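PDB 7AMK: proto-oncogene tyrosine-protein kinase receptor Ret from Danio rerio, which acts as a cell-surface receptor tyrosine kinase whose calcium-binding, cadherin-like extracellular domains probably take part in recognising GDNF together with its co-receptor GFR alpha 1. Local coordinates for residues Ile140-Arg153 with Thr184-Glu196. The protein carries 4 engineered substitutions. Sequence-based numbering, arbitrary orientation.
Sequences ITENREPGALRQLR and TSELVVTAQVDRE. With CA (calcium ion), chain L; CA (calcium ion), chain M.
Glu-142 meets Asp-194 and Glu-196 through calcium: three carboxylate oxygens, Glu-142 OE1, Asp-194 OD1 and Glu-196 OE1, converge on one ion with two waters. Glu-142 and Glu-196 also turn their OE2 atoms to a second calcium, bridging the pair. Backbone N-H groups help position two of the ligands. Arg-195 N donates to Glu-142 OE1 at 3.0 Å, arriving from above the carboxylate plane, and Glu-196 N closes an Asx turn on Asp-194 OD1. Arg-195 NH2 forms a salt bridge with OE2 of the following Glu-196, which probably tempers the crowding of negative charge. Asp-231 completes the first site and also joins Asp-228, the backbone O of Glu-229 and Asp-265 at the second; this is the calcium-bridged junction of successive cadherin domains.

Beside the metal site, Asn-143 N donates to Val-193 O, and a water links Thr-141 O and Arg-144 N to Val-193 N. Away from the metals, Ile-140 CD1 packs against Val-189 CG2 at 3.8 Å, crossing it obliquely. Strands 147-151 and 186-189 run antiparallel, and a classic beta bulge breaks their register: Leu-149 N and Arg-150 N both donate to Leu-187 O, at 2.7 and 3.2 Å. Leu-149 and Leu-187 lie side by side, pointing the same way, their CD2 atoms 3.9 Å apart. Leu-187 also touches Val-170 of strand 165-170, in the opposing sheet of the sandwich.

At the far end Gln-151 bends at chi2 (49°), turning its amide toward the loop before strand 186-189. NE2 gives Thr-184 O a nearly straight bond of 2.9 Å (170° at the hydrogen), whereas OE1 accepts from N and NE of Arg-153, the former on a lone pair, the latter from above the amide plane. Thus fixed, the Arg-153 guanidinium lays one face over Thr-184 C and Ser-185 OG.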
ATOM      1  N   ILE A 140      30.071  25.990  15.792  1.00 17.66           N
ATOM      2  CA  ILE A 140      29.299  27.204  15.982  1.00 18.38           C
ATOM      3  C   ILE A 140      27.971  27.011  15.259  1.00 17.36           C
ATOM      4  O   ILE A 140      27.818  26.128  14.416  1.00 15.92           O
ATOM      5  CB  ILE A 140      30.039  28.445  15.458  1.00 18.72           C
ATOM      6  CG1 ILE A 140      30.461  28.195  14.013  1.00 27.04           C
ATOM      7  CG2 ILE A 140      31.285  28.699  16.243  1.00 19.22           C
ATOM      8  CD1 ILE A 140      31.074  29.393  13.351  1.00 25.13           C
ATOM      9  N   THR A 141      27.012  27.859  15.585  1.00 20.30           N
ATOM     10  CA  THR A 141      25.736  27.832  14.893  1.00 24.19           C
ATOM     11  C   THR A 141      25.733  28.908  13.817  1.00 21.98           C
ATOM     12  O   THR A 141      26.376  29.948  13.961  1.00 23.51           O
ATOM     13  CB  THR A 141      24.572  28.030  15.864  1.00 22.06           C
ATOM     14  OG1 THR A 141      24.636  27.017  16.867  1.00 27.28           O
ATOM     15  CG2 THR A 141      23.204  27.917  15.132  1.00 21.95           C
ATOM     16  N   GLU A 142      25.030  28.628  12.720  1.00 18.61           N
ATOM     17  CA  GLU A 142      24.902  29.600  11.640  1.00 19.07           C
ATOM     18  C   GLU A 142      24.213  30.873  12.153  1.00 20.28           C
ATOM     19  O   GLU A 142      23.597  30.893  13.224  1.00 20.93           O
ATOM     20  CB  GLU A 142      24.131  28.967  10.472  1.00 19.49           C
ATOM     21  CG  GLU A 142      22.704  28.594  10.821  1.00 20.67           C
ATOM     22  CD  GLU A 142      21.833  28.293   9.616  1.00 21.48           C
ATOM     23  OE1 GLU A 142      22.191  28.649   8.472  1.00 21.32           O
ATOM     24  OE2 GLU A 142      20.774  27.681   9.837  1.00 22.40           O
ATOM     25  N   ASN A 143      24.370  31.962  11.398  1.00 22.23           N
ATOM     26  CA  ASN A 143      23.654  33.237  11.651  1.00 24.79           C
ATOM     27  C   ASN A 143      23.945  33.815  13.038  1.00 30.65           C
ATOM     28  O   ASN A 143      23.050  34.338  13.708  1.00 28.24           O
ATOM     29  CB  ASN A 143      22.140  33.085  11.486  1.00 23.57           C
ATOM     30  CG  ASN A 143      21.748  32.510  10.151  1.00 23.59           C
ATOM     31  OD1 ASN A 143      22.416  32.727   9.147  1.00 23.09           O
ATOM     32  ND2 ASN A 143      20.653  31.756  10.134  1.00 24.32           N
ATOM     33  N   ARG A 144      25.196  33.729  13.479  1.00 26.35           N
ATOM     34  CA  ARG A 144      25.576  34.175  14.812  1.00 31.14           C
ATOM     35  C   ARG A 144      26.716  35.180  14.734  1.00 25.34           C
ATOM     36  O   ARG A 144      27.480  35.215  13.767  1.00 28.41           O
ATOM     37  CB  ARG A 144      26.019  33.007  15.709  1.00 23.39           C
ATOM     38  CG  ARG A 144      24.928  32.079  16.125  1.00 25.47           C
ATOM     39  CD  ARG A 144      23.934  32.778  17.016  1.00 31.28           C
ATOM     40  NE  ARG A 144      22.962  31.824  17.541  1.00 41.66           N
ATOM     41  CZ  ARG A 144      21.828  31.507  16.933  1.00 43.20           C
ATOM     42  NH1 ARG A 144      21.487  32.061  15.785  1.00 38.20           N
ATOM     43  NH2 ARG A 144      21.015  30.613  17.491  1.00 46.22           N
ATOM     44  N   GLU A 145      26.856  35.929  15.822  1.00 22.70           N
ATOM     45  CA  GLU A 145      27.844  36.992  15.936  1.00 31.03           C
ATOM     46  C   GLU A 145      29.277  36.444  15.921  1.00 29.82           C
ATOM     47  O   GLU A 145      29.606  35.522  16.682  1.00 23.03           O
ATOM     48  CB  GLU A 145      27.598  37.775  17.231  1.00 32.07           C
ATOM     49  CG  GLU A 145      28.849  38.403  17.857  1.00 41.63           C
ATOM     50  CD  GLU A 145      28.597  39.827  18.361  1.00 48.67           C
ATOM     51  OE1 GLU A 145      27.811  40.552  17.711  1.00 55.25           O
ATOM     52  OE2 GLU A 145      29.187  40.228  19.392  1.00 53.31           O
ATOM     53  N   PRO A 146      30.153  37.019  15.103  1.00 24.31           N
ATOM     54  CA  PRO A 146      31.570  36.619  15.110  1.00 23.14           C
ATOM     55  C   PRO A 146      32.186  36.743  16.498  1.00 30.20           C
ATOM     56  O   PRO A 146      31.723  37.510  17.348  1.00 21.22           O
ATOM     57  CB  PRO A 146      32.230  37.609  14.141  1.00 23.06           C
ATOM     58  CG  PRO A 146      31.097  38.290  13.395  1.00 28.04           C
ATOM     59  CD  PRO A 146      29.874  38.189  14.252  1.00 29.25           C
ATOM     60  N   GLY A 147      33.253  35.985  16.724  1.00 21.66           N
ATOM     61  CA  GLY A 147      33.819  35.937  18.063  1.00 22.30           C
ATOM     62  C   GLY A 147      34.968  34.962  18.148  1.00 25.35           C
ATOM     63  O   GLY A 147      35.202  34.148  17.246  1.00 20.74           O
ATOM     64  N   ALA A 148      35.701  35.077  19.248  1.00 23.76           N
ATOM     65  CA  ALA A 148      36.779  34.140  19.490  1.00 20.43           C
ATOM     66  C   ALA A 148      36.194  32.758  19.658  1.00 18.36           C
ATOM     67  O   ALA A 148      35.075  32.581  20.141  1.00 27.99           O
ATOM     68  CB  ALA A 148      37.589  34.521  20.727  1.00 24.13           C
ATOM     69  N   LEU A 149      36.955  31.791  19.257  1.00 19.16           N
ATOM     70  CA  LEU A 149      36.492  30.424  19.197  1.00 16.19           C
ATOM     71  C   LEU A 149      37.365  29.479  19.998  1.00 17.15           C
ATOM     72  O   LEU A 149      36.849  28.568  20.641  1.00 18.38           O
ATOM     73  CB  LEU A 149      36.462  29.996  17.736  1.00 15.92           C
ATOM     74  CG  LEU A 149      35.973  28.621  17.387  1.00 21.24           C
ATOM     75  CD1 LEU A 149      34.499  28.622  17.702  1.00 33.66           C
ATOM     76  CD2 LEU A 149      36.215  28.440  15.902  1.00 20.93           C
ATOM     77  N   ARG A 150      38.680  29.659  19.955  1.00 14.63           N
ATOM     78  CA  ARG A 150      39.580  28.755  20.650  1.00 18.50           C
ATOM     79  C   ARG A 150      40.863  29.514  20.948  1.00 15.64           C
ATOM     80  O   ARG A 150      41.395  30.194  20.067  1.00 15.03           O
ATOM     81  CB  ARG A 150      39.863  27.481  19.826  1.00 15.93           C
ATOM     82  CG  ARG A 150      41.039  26.606  20.368  1.00 23.09           C
ATOM     83  CD  ARG A 150      41.126  25.240  19.676  1.00 15.24           C
ATOM     84  NE  ARG A 150      39.817  24.611  19.870  1.00 40.72           N
ATOM     85  CZ  ARG A 150      39.519  23.333  19.686  1.00 32.70           C
ATOM     86  NH1 ARG A 150      40.422  22.465  19.237  1.00 36.65           N
ATOM     87  NH2 ARG A 150      38.282  22.917  19.960  1.00 26.32           N
ATOM     88  N   GLN A 151      41.329  29.413  22.195  1.00 17.48           N
ATOM     89  CA  GLN A 151      42.656  29.889  22.581  1.00 15.71           C
ATOM     90  C   GLN A 151      43.675  28.879  22.079  1.00 18.21           C
ATOM     91  O   GLN A 151      43.628  27.703  22.465  1.00 24.57           O
ATOM     92  CB  GLN A 151      42.757  30.051  24.102  1.00 18.13           C
ATOM     93  CG  GLN A 151      44.171  30.415  24.687  1.00 18.83           C
ATOM     94  CD  GLN A 151      44.873  31.584  23.979  1.00 20.22           C
ATOM     95  OE1 GLN A 151      45.887  31.388  23.343  1.00 18.69           O
ATOM     96  NE2 GLN A 151      44.325  32.784  24.085  1.00 18.34           N
ATOM     97  N   LEU A 152      44.594  29.335  21.226  1.00 21.00           N
ATOM     98  CA  LEU A 152      45.563  28.452  20.585  1.00 20.07           C
ATOM     99  C   LEU A 152      46.846  28.225  21.397  1.00 17.84           C
ATOM    100  O   LEU A 152      47.488  27.186  21.223  1.00 23.77           O
ATOM    101  CB  LEU A 152      45.920  29.007  19.193  1.00 16.23           C
ATOM    102  CG  LEU A 152      44.814  28.848  18.147  1.00 17.29           C
ATOM    103  CD1 LEU A 152      45.242  29.344  16.766  1.00 15.31           C
ATOM    104  CD2 LEU A 152      44.366  27.390  18.090  1.00 16.01           C
ATOM    105  N   ARG A 153      47.258  29.152  22.260  1.00 17.17           N
ATOM    106  CA  ARG A 153      48.463  28.941  23.067  1.00 24.31           C
ATOM    107  C   ARG A 153      48.280  27.798  24.065  1.00 27.93           C
ATOM    108  O   ARG A 153      47.272  27.723  24.765  1.00 19.15           O
ATOM    109  CB  ARG A 153      48.833  30.203  23.849  1.00 23.61           C
ATOM    110  CG  ARG A 153      49.536  31.288  23.056  1.00 37.34           C
ATOM    111  CD  ARG A 153      49.630  32.615  23.831  1.00 33.94           C
ATOM    112  NE  ARG A 153      48.307  33.155  24.165  1.00 31.61           N
ATOM    113  CZ  ARG A 153      48.101  34.352  24.710  1.00 40.74           C
ATOM    114  NH1 ARG A 153      49.104  35.169  24.974  1.00 44.11           N
ATOM    115  NH2 ARG A 153      46.853  34.740  24.997  1.00 39.81           N
ATOM    116  N   THR A 184      45.757  38.160  21.040  1.00 29.69           N
ATOM    117  CA  THR A 184      45.363  37.200  22.058  1.00 25.95           C
ATOM    118  C   THR A 184      45.698  35.765  21.686  1.00 26.12           C
ATOM    119  O   THR A 184      45.473  34.870  22.500  1.00 26.93           O
ATOM    120  CB  THR A 184      43.871  37.338  22.349  1.00 27.96           C
ATOM    121  OG1 THR A 184      43.128  37.075  21.148  1.00 28.07           O
ATOM    122  CG2 THR A 184      43.565  38.765  22.812  1.00 30.05           C
ATOM    123  N   SER A 185      46.227  35.519  20.483  1.00 27.84           N
ATOM    124  CA  SER A 185      46.458  34.163  19.974  1.00 21.83           C
ATOM    125  C   SER A 185      45.175  33.324  19.899  1.00 18.98           C
ATOM    126  O   SER A 185      45.224  32.093  19.944  1.00 20.23           O
ATOM    127  CB  SER A 185      47.508  33.432  20.805  1.00 21.56           C
ATOM    128  OG  SER A 185      48.798  33.944  20.532  1.00 36.58           O
ATOM    129  N   GLU A 186      44.008  33.940  19.739  1.00 18.62           N
ATOM    130  CA  GLU A 186      42.776  33.159  19.630  1.00 19.41           C
ATOM    131  C   GLU A 186      42.411  32.907  18.170  1.00 16.30           C
ATOM    132  O   GLU A 186      42.501  33.803  17.345  1.00 16.82           O
ATOM    133  CB  GLU A 186      41.594  33.858  20.304  1.00 19.53           C
ATOM    134  CG  GLU A 186      41.687  34.014  21.795  1.00 27.39           C
ATOM    135  CD  GLU A 186      40.811  35.160  22.314  1.00 32.93           C
ATOM    136  OE1 GLU A 186      40.718  36.229  21.654  1.00 25.56           O
ATOM    137  OE2 GLU A 186      40.218  34.984  23.395  1.00 38.32           O
ATOM    138  N   LEU A 187      41.942  31.698  17.866  1.00 16.12           N
ATOM    139  CA  LEU A 187      41.218  31.490  16.618  1.00 15.17           C
ATOM    140  C   LEU A 187      39.855  32.156  16.733  1.00 15.17           C
ATOM    141  O   LEU A 187      39.153  31.970  17.728  1.00 17.03           O
ATOM    142  CB  LEU A 187      41.069  30.003  16.353  1.00 14.51           C
ATOM    143  CG  LEU A 187      40.288  29.558  15.125  1.00 19.07           C
ATOM    144  CD1 LEU A 187      41.026  29.928  13.810  1.00 15.85           C
ATOM    145  CD2 LEU A 187      40.053  28.060  15.250  1.00 13.22           C
ATOM    146  N   VAL A 188      39.482  32.967  15.746  1.00 15.55           N
ATOM    147  CA  VAL A 188      38.220  33.699  15.794  1.00 16.00           C
ATOM    148  C   VAL A 188      37.402  33.421  14.528  1.00 22.45           C
ATOM    149  O   VAL A 188      37.952  33.175  13.455  1.00 19.62           O
ATOM    150  CB  VAL A 188      38.448  35.198  15.933  1.00 17.69           C
ATOM    151  CG1 VAL A 188      39.430  35.516  17.065  1.00 17.58           C
ATOM    152  CG2 VAL A 188      38.919  35.753  14.597  1.00 24.31           C
ATOM    153  N   VAL A 189      36.072  33.476  14.648  1.00 18.55           N
ATOM    154  CA  VAL A 189      35.209  33.465  13.473  1.00 15.98           C
ATOM    155  C   VAL A 189      34.890  34.908  13.129  1.00 18.58           C
ATOM    156  O   VAL A 189      34.473  35.686  13.996  1.00 21.99           O
ATOM    157  CB  VAL A 189      33.938  32.623  13.705  1.00 23.24           C
ATOM    158  CG1 VAL A 189      33.058  33.189  14.827  1.00 19.45           C
ATOM    159  CG2 VAL A 189      33.141  32.486  12.390  1.00 17.60           C
ATOM    160  N   THR A 190      35.132  35.285  11.870  1.00 17.36           N
ATOM    161  CA  THR A 190      35.123  36.686  11.485  1.00 18.58           C
ATOM    162  C   THR A 190      33.786  37.143  10.901  1.00 24.71           C
ATOM    163  O   THR A 190      33.565  38.350  10.787  1.00 26.67           O
ATOM    164  CB  THR A 190      36.261  36.952  10.483  1.00 20.12           C
ATOM    165  OG1 THR A 190      36.183  36.024   9.396  1.00 24.24           O
ATOM    166  CG2 THR A 190      37.622  36.806  11.147  1.00 18.47           C
ATOM    167  N   ALA A 191      32.878  36.226  10.569  1.00 19.49           N
ATOM    168  CA  ALA A 191      31.587  36.590  10.000  1.00 21.47           C
ATOM    169  C   ALA A 191      30.523  35.569  10.403  1.00 26.38           C
ATOM    170  O   ALA A 191      30.827  34.481  10.901  1.00 18.13           O
ATOM    171  CB  ALA A 191      31.675  36.685   8.475  1.00 19.82           C
ATOM    172  N   GLN A 192      29.258  35.942  10.198  1.00 26.75           N
ATOM    173  CA  GLN A 192      28.184  34.964  10.272  1.00 21.20           C
ATOM    174  C   GLN A 192      28.321  33.994   9.110  1.00 23.29           C
ATOM    175  O   GLN A 192      28.709  34.378   7.998  1.00 26.08           O
ATOM    176  CB  GLN A 192      26.805  35.636  10.236  1.00 23.11           C
ATOM    177  CG  GLN A 192      26.518  36.632  11.375  1.00 28.75           C
ATOM    178  CD  GLN A 192      25.047  37.035  11.450  1.00 38.60           C
ATOM    179  OE1 GLN A 192      24.284  36.833  10.505  1.00 41.56           O
ATOM    180  NE2 GLN A 192      24.643  37.601  12.586  1.00 44.72           N
ATOM    181  N   VAL A 193      27.985  32.735   9.355  1.00 18.56           N
ATOM    182  CA  VAL A 193      28.072  31.707   8.331  1.00 19.61           C
ATOM    183  C   VAL A 193      26.668  31.152   8.062  1.00 19.62           C
ATOM    184  O   VAL A 193      25.701  31.477   8.756  1.00 21.80           O
ATOM    185  CB  VAL A 193      29.074  30.606   8.729  1.00 24.17           C
ATOM    186  CG1 VAL A 193      30.403  31.267   8.996  1.00 22.92           C
ATOM    187  CG2 VAL A 193      28.597  29.845  10.002  1.00 23.71           C
ATOM    188  N   ASP A 194      26.562  30.335   7.014  1.00 22.86           N
ATOM    189  CA  ASP A 194      25.288  29.821   6.516  1.00 19.31           C
ATOM    190  C   ASP A 194      25.414  28.311   6.422  1.00 22.26           C
ATOM    191  O   ASP A 194      26.154  27.785   5.575  1.00 25.12           O
ATOM    192  CB  ASP A 194      24.926  30.467   5.166  1.00 25.91           C
ATOM    193  CG  ASP A 194      23.588  29.950   4.572  1.00 24.87           C
ATOM    194  OD1 ASP A 194      22.825  29.244   5.266  1.00 27.77           O
ATOM    195  OD2 ASP A 194      23.306  30.242   3.388  1.00 25.33           O
ATOM    196  N   ARG A 195      24.729  27.605   7.324  1.00 26.57           N
ATOM    197  CA  ARG A 195      24.796  26.151   7.314  1.00 18.44           C
ATOM    198  C   ARG A 195      24.402  25.615   5.937  1.00 21.10           C
ATOM    199  O   ARG A 195      24.975  24.631   5.457  1.00 24.34           O
ATOM    200  CB  ARG A 195      23.900  25.581   8.417  1.00 18.95           C
ATOM    201  CG  ARG A 195      24.136  24.095   8.753  1.00 20.25           C
ATOM    202  CD  ARG A 195      23.670  23.120   7.669  1.00 19.18           C
ATOM    203  NE  ARG A 195      22.252  23.262   7.367  1.00 20.47           N
ATOM    204  CZ  ARG A 195      21.536  22.459   6.584  1.00 21.35           C
ATOM    205  NH1 ARG A 195      22.057  21.386   6.011  1.00 21.06           N
ATOM    206  NH2 ARG A 195      20.258  22.744   6.367  1.00 22.73           N
ATOM    207  N   GLU A 196      23.455  26.276   5.268  1.00 20.02           N
ATOM    208  CA  GLU A 196      22.993  25.828   3.958  1.00 24.56           C
ATOM    209  C   GLU A 196      24.037  26.027   2.867  1.00 21.68           C
ATOM    210  O   GLU A 196      23.939  25.409   1.805  1.00 24.01           O
ATOM    211  CB  GLU A 196      21.696  26.548   3.563  1.00 22.17           C
ATOM    212  CG  GLU A 196      20.409  25.908   4.120  1.00 23.33           C
ATOM    213  CD  GLU A 196      20.153  26.221   5.613  1.00 24.12           C
ATOM    214  OE1 GLU A 196      20.474  27.350   6.054  1.00 23.05           O
ATOM    215  OE2 GLU A 196      19.613  25.343   6.333  1.00 23.57           O
TER
HETATM  216 CA    CA L 601      21.053  29.471   6.683  1.00 22.02          CA
HETATM  217 CA    CA M 602      19.118  26.602   8.512  1.00 17.96          CA
HETATM  218  O   HOH W   1      27.269  32.072  12.303  1.00 19.44           O
HETATM  219  O   HOH W   2      29.622  33.182  13.132  1.00 19.46           O
HETATM  220  O   HOH W   3      19.748  30.195   4.884  1.00 32.25           O
HETATM  221  O   HOH W   4      22.019  31.538   7.144  1.00 21.76           O